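PDB 3SFW: dihydropyrimidinase, which probably catalyses, as a zinc-dependent amidohydrolase, the reversible ring opening of 5,6-dihydropyrimidines such as dihydrouracil to N-carbamoyl beta-amino acids. Local coordinates for residues A[50-58]-A[364-373]; A[233-241]-A[258-267]. All blocks are in the same frame, centred on the assembly; numbering follows the deposited sequence.

Contact 1: A[50-58]-A[364-373]. With ZN (zinc ion), chain F.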
# COMPACT_ATOMS: atom_id res chain seq x y z
N LEU A 50 -24.90 -4.37 -32.87
CA LEU A 50 -24.75 -5.84 -32.82
C LEU A 50 -23.69 -6.10 -31.76
O LEU A 50 -22.51 -5.73 -31.94
CB LEU A 50 -24.23 -6.39 -34.16
CG LEU A 50 -25.17 -6.42 -35.36
CD1 LEU A 50 -25.68 -5.10 -35.69
CD2 LEU A 50 -24.56 -7.10 -36.60
N LEU A 51 -24.09 -6.78 -30.69
CA LEU A 51 -23.18 -7.13 -29.57
C LEU A 51 -22.93 -8.61 -29.57
O LEU A 51 -23.84 -9.38 -29.86
CB LEU A 51 -23.83 -6.75 -28.24
CG LEU A 51 -24.28 -5.28 -28.13
CD1 LEU A 51 -24.98 -5.02 -26.79
CD2 LEU A 51 -23.07 -4.36 -28.28
N PRO A 52 -21.71 -9.05 -29.19
CA PRO A 52 -21.57 -10.48 -28.86
C PRO A 52 -22.52 -10.82 -27.71
O PRO A 52 -22.64 -10.03 -26.76
CB PRO A 52 -20.09 -10.61 -28.40
CG PRO A 52 -19.39 -9.37 -29.00
CD PRO A 52 -20.49 -8.28 -28.88
N GLY A 53 -23.17 -11.96 -27.78
CA GLY A 53 -24.15 -12.30 -26.74
C GLY A 53 -23.44 -12.27 -25.41
O GLY A 53 -22.32 -12.77 -25.30
N GLY A 54 -24.10 -11.74 -24.38
CA GLY A 54 -23.51 -11.80 -23.04
C GLY A 54 -23.24 -13.24 -22.61
O GLY A 54 -23.93 -14.13 -23.00
N ILE A 55 -22.18 -13.46 -21.82
CA ILE A 55 -21.91 -14.79 -21.25
C ILE A 55 -21.88 -14.57 -19.77
O ILE A 55 -21.13 -13.74 -19.28
CB ILE A 55 -20.54 -15.34 -21.70
CG1 ILE A 55 -20.50 -15.44 -23.25
CG2 ILE A 55 -20.26 -16.73 -21.03
CD1 ILE A 55 -19.10 -15.81 -23.77
N ASP A 56 -22.84 -15.18 -19.06
CA ASP A 56 -22.95 -15.00 -17.62
C ASP A 56 -22.28 -16.15 -16.90
O ASP A 56 -22.76 -17.26 -16.98
CB ASP A 56 -24.43 -14.97 -17.20
CG ASP A 56 -24.63 -14.55 -15.74
OD1 ASP A 56 -23.69 -14.58 -14.93
OD2 ASP A 56 -25.78 -14.18 -15.39
N PRO A 57 -21.10 -15.91 -16.31
CA PRO A 57 -20.36 -17.01 -15.72
C PRO A 57 -20.86 -17.39 -14.32
O PRO A 57 -20.15 -18.11 -13.60
CB PRO A 57 -18.95 -16.45 -15.57
CG PRO A 57 -19.16 -14.93 -15.34
CD PRO A 57 -20.34 -14.64 -16.31
N HIS A 58 -21.98 -16.82 -13.88
CA HIS A 58 -22.34 -16.99 -12.48
C HIS A 58 -23.84 -17.20 -12.28
O HIS A 58 -24.59 -16.26 -11.99
CB HIS A 58 -21.81 -15.81 -11.64
CG HIS A 58 -21.81 -16.07 -10.16
ND1 HIS A 58 -20.89 -15.48 -9.31
CD2 HIS A 58 -22.56 -16.91 -9.39
CE1 HIS A 58 -21.09 -15.93 -8.08
NE2 HIS A 58 -22.09 -16.80 -8.11
N PHE A 364 -17.58 -2.60 -21.94
CA PHE A 364 -18.88 -3.25 -21.62
C PHE A 364 -18.93 -4.62 -22.31
O PHE A 364 -19.25 -5.61 -21.68
CB PHE A 364 -20.04 -2.33 -22.07
CG PHE A 364 -21.37 -3.04 -22.21
CD1 PHE A 364 -22.15 -3.28 -21.10
CD2 PHE A 364 -21.83 -3.44 -23.46
CE1 PHE A 364 -23.40 -3.93 -21.20
CE2 PHE A 364 -23.11 -4.02 -23.60
CZ PHE A 364 -23.88 -4.31 -22.44
N VAL A 365 -18.54 -4.71 -23.58
CA VAL A 365 -18.51 -6.01 -24.23
C VAL A 365 -17.48 -6.94 -23.59
O VAL A 365 -17.72 -8.16 -23.43
CB VAL A 365 -18.26 -5.89 -25.76
CG1 VAL A 365 -18.05 -7.34 -26.36
CG2 VAL A 365 -19.46 -5.14 -26.42
N ASP A 366 -16.30 -6.40 -23.28
CA ASP A 366 -15.24 -7.23 -22.73
C ASP A 366 -15.67 -7.86 -21.42
O ASP A 366 -15.53 -9.06 -21.21
CB ASP A 366 -13.95 -6.38 -22.54
CG ASP A 366 -12.68 -7.20 -22.60
OD1 ASP A 366 -12.65 -8.32 -23.17
OD2 ASP A 366 -11.67 -6.73 -22.04
N ILE A 367 -16.31 -7.05 -20.57
CA ILE A 367 -16.64 -7.49 -19.22
C ILE A 367 -17.84 -8.38 -19.19
O ILE A 367 -17.98 -9.20 -18.27
CB ILE A 367 -16.92 -6.21 -18.43
CG1 ILE A 367 -15.59 -5.48 -18.18
CG2 ILE A 367 -17.81 -6.44 -17.28
CD1 ILE A 367 -14.38 -6.25 -18.48
N THR A 368 -18.75 -8.23 -20.15
CA THR A 368 -19.98 -9.04 -20.15
C THR A 368 -19.90 -10.28 -21.03
O THR A 368 -20.74 -11.16 -20.92
CB THR A 368 -21.20 -8.24 -20.60
OG1 THR A 368 -21.01 -7.82 -21.96
CG2 THR A 368 -21.43 -6.98 -19.65
N SER A 369 -18.88 -10.37 -21.88
CA SER A 369 -18.86 -11.41 -22.89
C SER A 369 -17.42 -11.91 -23.19
O SER A 369 -17.07 -13.07 -22.87
CB SER A 369 -19.50 -10.87 -24.17
OG SER A 369 -19.62 -11.89 -25.09
N THR A 370 -16.59 -11.06 -23.75
CA THR A 370 -15.32 -11.58 -24.33
C THR A 370 -14.33 -12.05 -23.26
O THR A 370 -13.78 -13.17 -23.34
CB THR A 370 -14.65 -10.50 -25.17
OG1 THR A 370 -15.60 -9.93 -26.08
CG2 THR A 370 -13.38 -11.06 -25.91
N LYS A 371 -14.12 -11.24 -22.23
CA LYS A 371 -13.18 -11.63 -21.16
C LYS A 371 -13.72 -12.85 -20.36
O LYS A 371 -12.96 -13.68 -19.82
CB LYS A 371 -12.85 -10.43 -20.24
CG LYS A 371 -11.58 -10.62 -19.39
CD LYS A 371 -10.33 -10.96 -20.29
CE LYS A 371 -10.01 -9.97 -21.41
NZ LYS A 371 -9.93 -8.57 -20.89
N VAL A 372 -15.03 -12.96 -20.29
CA VAL A 372 -15.65 -14.11 -19.64
C VAL A 372 -15.35 -15.38 -20.49
O VAL A 372 -14.89 -16.38 -19.95
CB VAL A 372 -17.19 -13.96 -19.61
CG1 VAL A 372 -17.84 -15.23 -19.00
CG2 VAL A 372 -17.62 -12.69 -18.80
N ALA A 373 -15.49 -15.30 -21.82
CA ALA A 373 -15.18 -16.48 -22.65
C ALA A 373 -13.71 -16.88 -22.49
O ALA A 373 -13.37 -18.05 -22.43
CB ALA A 373 -15.47 -16.20 -24.17
ZN ZN F . -23.13 -17.72 -6.47
O HOH W 1 -21.40 -8.15 -24.98

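Contact 2: A[233-241]-A[258-267]. With ZN (zinc ion), chain D.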
# COMPACT_ATOMS: atom_id res chain seq x y z
N ALA A 233 -0.81 -20.66 -8.74
CA ALA A 233 -2.00 -21.13 -9.47
C ALA A 233 -2.75 -19.93 -10.06
O ALA A 233 -2.17 -18.84 -10.23
CB ALA A 233 -2.89 -21.93 -8.52
N GLN A 234 -4.01 -20.12 -10.44
CA GLN A 234 -4.78 -18.98 -10.97
C GLN A 234 -6.14 -18.93 -10.27
O GLN A 234 -6.75 -19.97 -10.04
CB GLN A 234 -4.97 -19.07 -12.49
CG GLN A 234 -5.39 -20.49 -13.01
CD GLN A 234 -4.16 -21.32 -13.46
OE1 GLN A 234 -3.07 -20.79 -13.68
NE2 GLN A 234 -4.33 -22.64 -13.55
N LEU A 235 -6.57 -17.72 -9.87
CA LEU A 235 -7.69 -17.56 -8.95
C LEU A 235 -8.68 -16.61 -9.58
O LEU A 235 -8.28 -15.61 -10.19
CB LEU A 235 -7.20 -16.92 -7.62
CG LEU A 235 -8.32 -16.68 -6.57
CD1 LEU A 235 -8.73 -18.08 -5.96
CD2 LEU A 235 -7.76 -15.80 -5.45
N TYR A 236 -9.97 -16.91 -9.42
CA TYR A 236 -11.03 -16.02 -9.85
C TYR A 236 -11.97 -15.77 -8.67
O TYR A 236 -12.56 -16.66 -8.15
CB TYR A 236 -11.77 -16.67 -11.02
CG TYR A 236 -12.94 -15.88 -11.59
CD1 TYR A 236 -14.20 -15.91 -10.96
CD2 TYR A 236 -12.84 -15.29 -12.86
CE1 TYR A 236 -15.33 -15.31 -11.56
CE2 TYR A 236 -13.93 -14.65 -13.45
CZ TYR A 236 -15.16 -14.65 -12.80
OH TYR A 236 -16.28 -14.17 -13.46
N VAL A 237 -11.99 -14.54 -8.19
CA VAL A 237 -12.78 -14.20 -7.03
C VAL A 237 -14.18 -13.80 -7.50
O VAL A 237 -14.34 -12.77 -8.19
CB VAL A 237 -12.16 -13.01 -6.23
CG1 VAL A 237 -12.99 -12.78 -4.91
CG2 VAL A 237 -10.66 -13.28 -5.92
N VAL A 238 -15.21 -14.57 -7.13
CA VAL A 238 -16.56 -14.27 -7.65
C VAL A 238 -17.17 -13.15 -6.77
O VAL A 238 -16.68 -12.90 -5.67
CB VAL A 238 -17.54 -15.49 -7.62
CG1 VAL A 238 -16.93 -16.70 -8.38
CG2 VAL A 238 -17.85 -15.92 -6.17
N HIS A 239 -18.16 -12.47 -7.32
CA HIS A 239 -18.88 -11.39 -6.62
C HIS A 239 -18.01 -10.60 -5.64
O HIS A 239 -18.31 -10.56 -4.45
CB HIS A 239 -20.22 -11.87 -5.94
CG HIS A 239 -20.09 -13.11 -5.07
ND1 HIS A 239 -19.13 -13.25 -4.08
CD2 HIS A 239 -20.92 -14.19 -4.96
CE1 HIS A 239 -19.33 -14.41 -3.44
NE2 HIS A 239 -20.42 -14.98 -3.95
N VAL A 240 -17.04 -9.85 -6.17
CA VAL A 240 -16.30 -8.86 -5.35
C VAL A 240 -17.27 -7.68 -5.05
O VAL A 240 -17.87 -7.12 -5.98
CB VAL A 240 -15.03 -8.36 -6.12
CG1 VAL A 240 -14.31 -7.23 -5.33
CG2 VAL A 240 -14.08 -9.53 -6.34
N SER A 241 -17.51 -7.38 -3.76
CA SER A 241 -18.57 -6.39 -3.46
C SER A 241 -18.04 -5.12 -2.83
O SER A 241 -18.79 -4.14 -2.64
CB SER A 241 -19.63 -7.00 -2.51
OG SER A 241 -19.12 -7.15 -1.19
N ASN A 258 -1.66 -14.33 -10.86
CA ASN A 258 -2.76 -14.59 -11.80
C ASN A 258 -4.09 -14.65 -11.05
O ASN A 258 -4.62 -15.73 -10.73
CB ASN A 258 -2.44 -15.85 -12.60
CG ASN A 258 -1.15 -15.65 -13.44
OD1 ASN A 258 -0.98 -14.58 -14.03
ND2 ASN A 258 -0.18 -16.52 -13.25
N VAL A 259 -4.52 -13.46 -10.62
CA VAL A 259 -5.70 -13.29 -9.80
C VAL A 259 -6.66 -12.40 -10.60
O VAL A 259 -6.28 -11.29 -11.04
CB VAL A 259 -5.36 -12.59 -8.46
CG1 VAL A 259 -6.67 -12.22 -7.67
CG2 VAL A 259 -4.41 -13.53 -7.63
N TYR A 260 -7.89 -12.91 -10.78
CA TYR A 260 -8.94 -12.21 -11.54
C TYR A 260 -10.12 -11.99 -10.64
O TYR A 260 -10.28 -12.70 -9.66
CB TYR A 260 -9.41 -13.10 -12.72
CG TYR A 260 -8.23 -13.51 -13.56
CD1 TYR A 260 -7.62 -14.76 -13.36
CD2 TYR A 260 -7.60 -12.61 -14.41
CE1 TYR A 260 -6.46 -15.12 -14.03
CE2 TYR A 260 -6.46 -12.99 -15.13
CZ TYR A 260 -5.91 -14.26 -14.93
OH TYR A 260 -4.79 -14.66 -15.62
N GLY A 261 -10.94 -10.98 -10.96
CA GLY A 261 -12.13 -10.68 -10.15
C GLY A 261 -13.37 -10.37 -10.98
O GLY A 261 -13.30 -9.78 -12.07
N GLU A 262 -14.52 -10.76 -10.41
CA GLU A 262 -15.82 -10.56 -10.99
C GLU A 262 -16.60 -9.62 -10.07
O GLU A 262 -16.46 -9.70 -8.85
CB GLU A 262 -16.53 -11.92 -10.92
CG GLU A 262 -17.97 -11.95 -11.43
CD GLU A 262 -18.57 -13.33 -11.09
OE1 GLU A 262 -19.13 -13.48 -9.96
OE2 GLU A 262 -18.39 -14.26 -11.91
N THR A 263 -17.48 -8.77 -10.64
CA THR A 263 -18.52 -8.18 -9.75
C THR A 263 -19.89 -8.39 -10.40
O THR A 263 -20.00 -9.15 -11.39
CB THR A 263 -18.21 -6.74 -9.35
OG1 THR A 263 -19.08 -6.34 -8.27
CG2 THR A 263 -18.35 -5.81 -10.58
N CYS A 264 -20.95 -7.86 -9.78
CA CYS A 264 -22.31 -8.20 -10.17
C CYS A 264 -23.12 -6.91 -10.14
O CYS A 264 -22.79 -6.00 -9.36
CB CYS A 264 -22.93 -9.18 -9.16
SG CYS A 264 -21.94 -10.70 -8.85
N PRO A 265 -24.22 -6.86 -10.92
CA PRO A 265 -24.97 -5.61 -11.02
C PRO A 265 -25.47 -5.14 -9.65
O PRO A 265 -25.51 -3.94 -9.39
CB PRO A 265 -26.16 -5.97 -11.90
CG PRO A 265 -25.68 -7.13 -12.74
CD PRO A 265 -24.73 -7.89 -11.84
N GLN A 266 -25.89 -6.07 -8.79
CA GLN A 266 -26.43 -5.69 -7.45
C GLN A 266 -25.43 -4.91 -6.60
O GLN A 266 -25.82 -4.01 -5.85
CB GLN A 266 -27.00 -6.90 -6.68
CG GLN A 266 -26.00 -8.11 -6.44
CD GLN A 266 -25.97 -9.05 -7.66
OE1 GLN A 266 -26.09 -8.60 -8.81
NE2 GLN A 266 -25.77 -10.33 -7.42
N TYR A 267 -24.14 -5.17 -6.79
CA TYR A 267 -23.14 -4.46 -5.97
C TYR A 267 -22.76 -3.12 -6.59
O TYR A 267 -22.17 -2.30 -5.93
CB TYR A 267 -21.91 -5.34 -5.71
CG TYR A 267 -22.30 -6.66 -5.08
CD1 TYR A 267 -22.14 -7.87 -5.78
CD2 TYR A 267 -22.87 -6.69 -3.79
CE1 TYR A 267 -22.54 -9.09 -5.23
CE2 TYR A 267 -23.24 -7.91 -3.21
CZ TYR A 267 -23.08 -9.10 -3.93
OH TYR A 267 -23.45 -10.30 -3.33
ZN ZN D . -21.38 -16.92 -3.63
O HOH W 2 -0.63 -16.61 -9.55
O HOH W 3 -0.75 -19.40 -12.85
O HOH W 4 -21.09 -2.48 -3.29
O HOH W 5 -22.67 -18.51 -3.14
O HOH W 6 -23.20 -16.07 -2.64

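Contact 1: A[50-58]-A[364-373]
Thr-368 O takes the backbone N-H of Ile-55 at 2.9 Å, in the carbonyl plane and nearly straight (165° at the hydrogen). Arg-345 NH1 also bonds to this oxygen, and Gly-54 CA adds a CA-H...O contact. Here helix 361-376 lies against strand 49-59 of the amidohydrolase TIM barrel, the strand that carries the His-X-His metal motif. A wider pi-type turn at 366-370 marks the helix where its polar atoms meet the strand. One residue on, Ser-369 OG donates to Gly-53 O at 2.8 Å from above the carbonyl plane. OG stands anti to its own N (chi1 -173°), which carries it to the strand. Water 1 joins Pro-52 O to Thr-368 OG1. Apolar contacts extend the joint both ways. Pro-52 CG lies 3.6 Å from Val-365 CG1, and Leu-51 CD1 meets the edge of the Phe-364 ring. Ile-55 CG2 presses on Val-372 CG1 at a tight 3.5 Å, while its CD1 reaches Ala-373 CB. With an alanine here CG2 and CD1 are gone, which would probably leave a gap beside Val-372 and Ala-373. Farther along the strand, past Pro-57 with its CD on Val-372 CG1, His-58 NE2 binds zinc at 2.1 Å.

Contact 2: A[233-241]-A[258-267]
Leu-235, Tyr-260, Val-237 and Glu-262 knit the two strands by backbone bonds in parallel register. Leu-235 N and Val-237 N donate to Asn-258 O and Tyr-260 O. Leu-235 O and Val-237 O accept from Tyr-260 N and Glu-262 N. Farther along, Val-240 N donates to Glu-262 O at 2.7 Å.

Side-chain hydrogen bonds centre on Glu-262. Its CG is anti to the backbone N (chi1 177°), and the extended chain lies across Tyr-236. Tyr-236 OH donates to OE2 at 2.6 Å on the anti side, with ring and carboxylate planes 80° apart. His-239 N meets OE1 at 3.0 Å from above the carboxylate plane. The carboxylate is thus held at both oxygens. Thr-263 OG1 donates to Val-240 O at 2.7 Å.

Among the nonpolar contacts, Tyr-236 CD2 touches Tyr-260 CB, and His-239 CB rests near Cys-264 SG at 3.6 Å. Ser-241 CB sits over one face of the Tyr-267 ring, 3.8 Å from its centroid, in a CH-pi contact.

His-239 NE2 binds zinc at 2.2 Å, with waters 5 and 6, His-183 and the carboxylated Lys-150. Parallel strands joined through helix 243-254, with a metal ligand at the C-terminal side of the strands, are characteristic of the beta-alpha-beta units and active site of a TIM-barrel amidohydrolase.

Overall arrangement
From the N terminus, the chain first lays down small strands, then enters the barrel along residues 50-58. Contact 1 closes a loop of 305 residues, which ends when helix 361-376 returns to this strand. Contact 2 is nested inside that loop. It closes only 16 residues, mostly helix 243-254, between neighbouring strands. Contact 1 thus ties an early barrel strand to a late helix, while contact 2 joins consecutive strands of the same barrel. The two meet at the metal centre. His-58 ND1 probably hydrogen-bonds to Glu-262 OE1 at 2.7 Å, and Pro-57 packs on Tyr-236 OH. Each contact supplies a histidine to a different zinc ion, and carboxylated Lys-150 serves both.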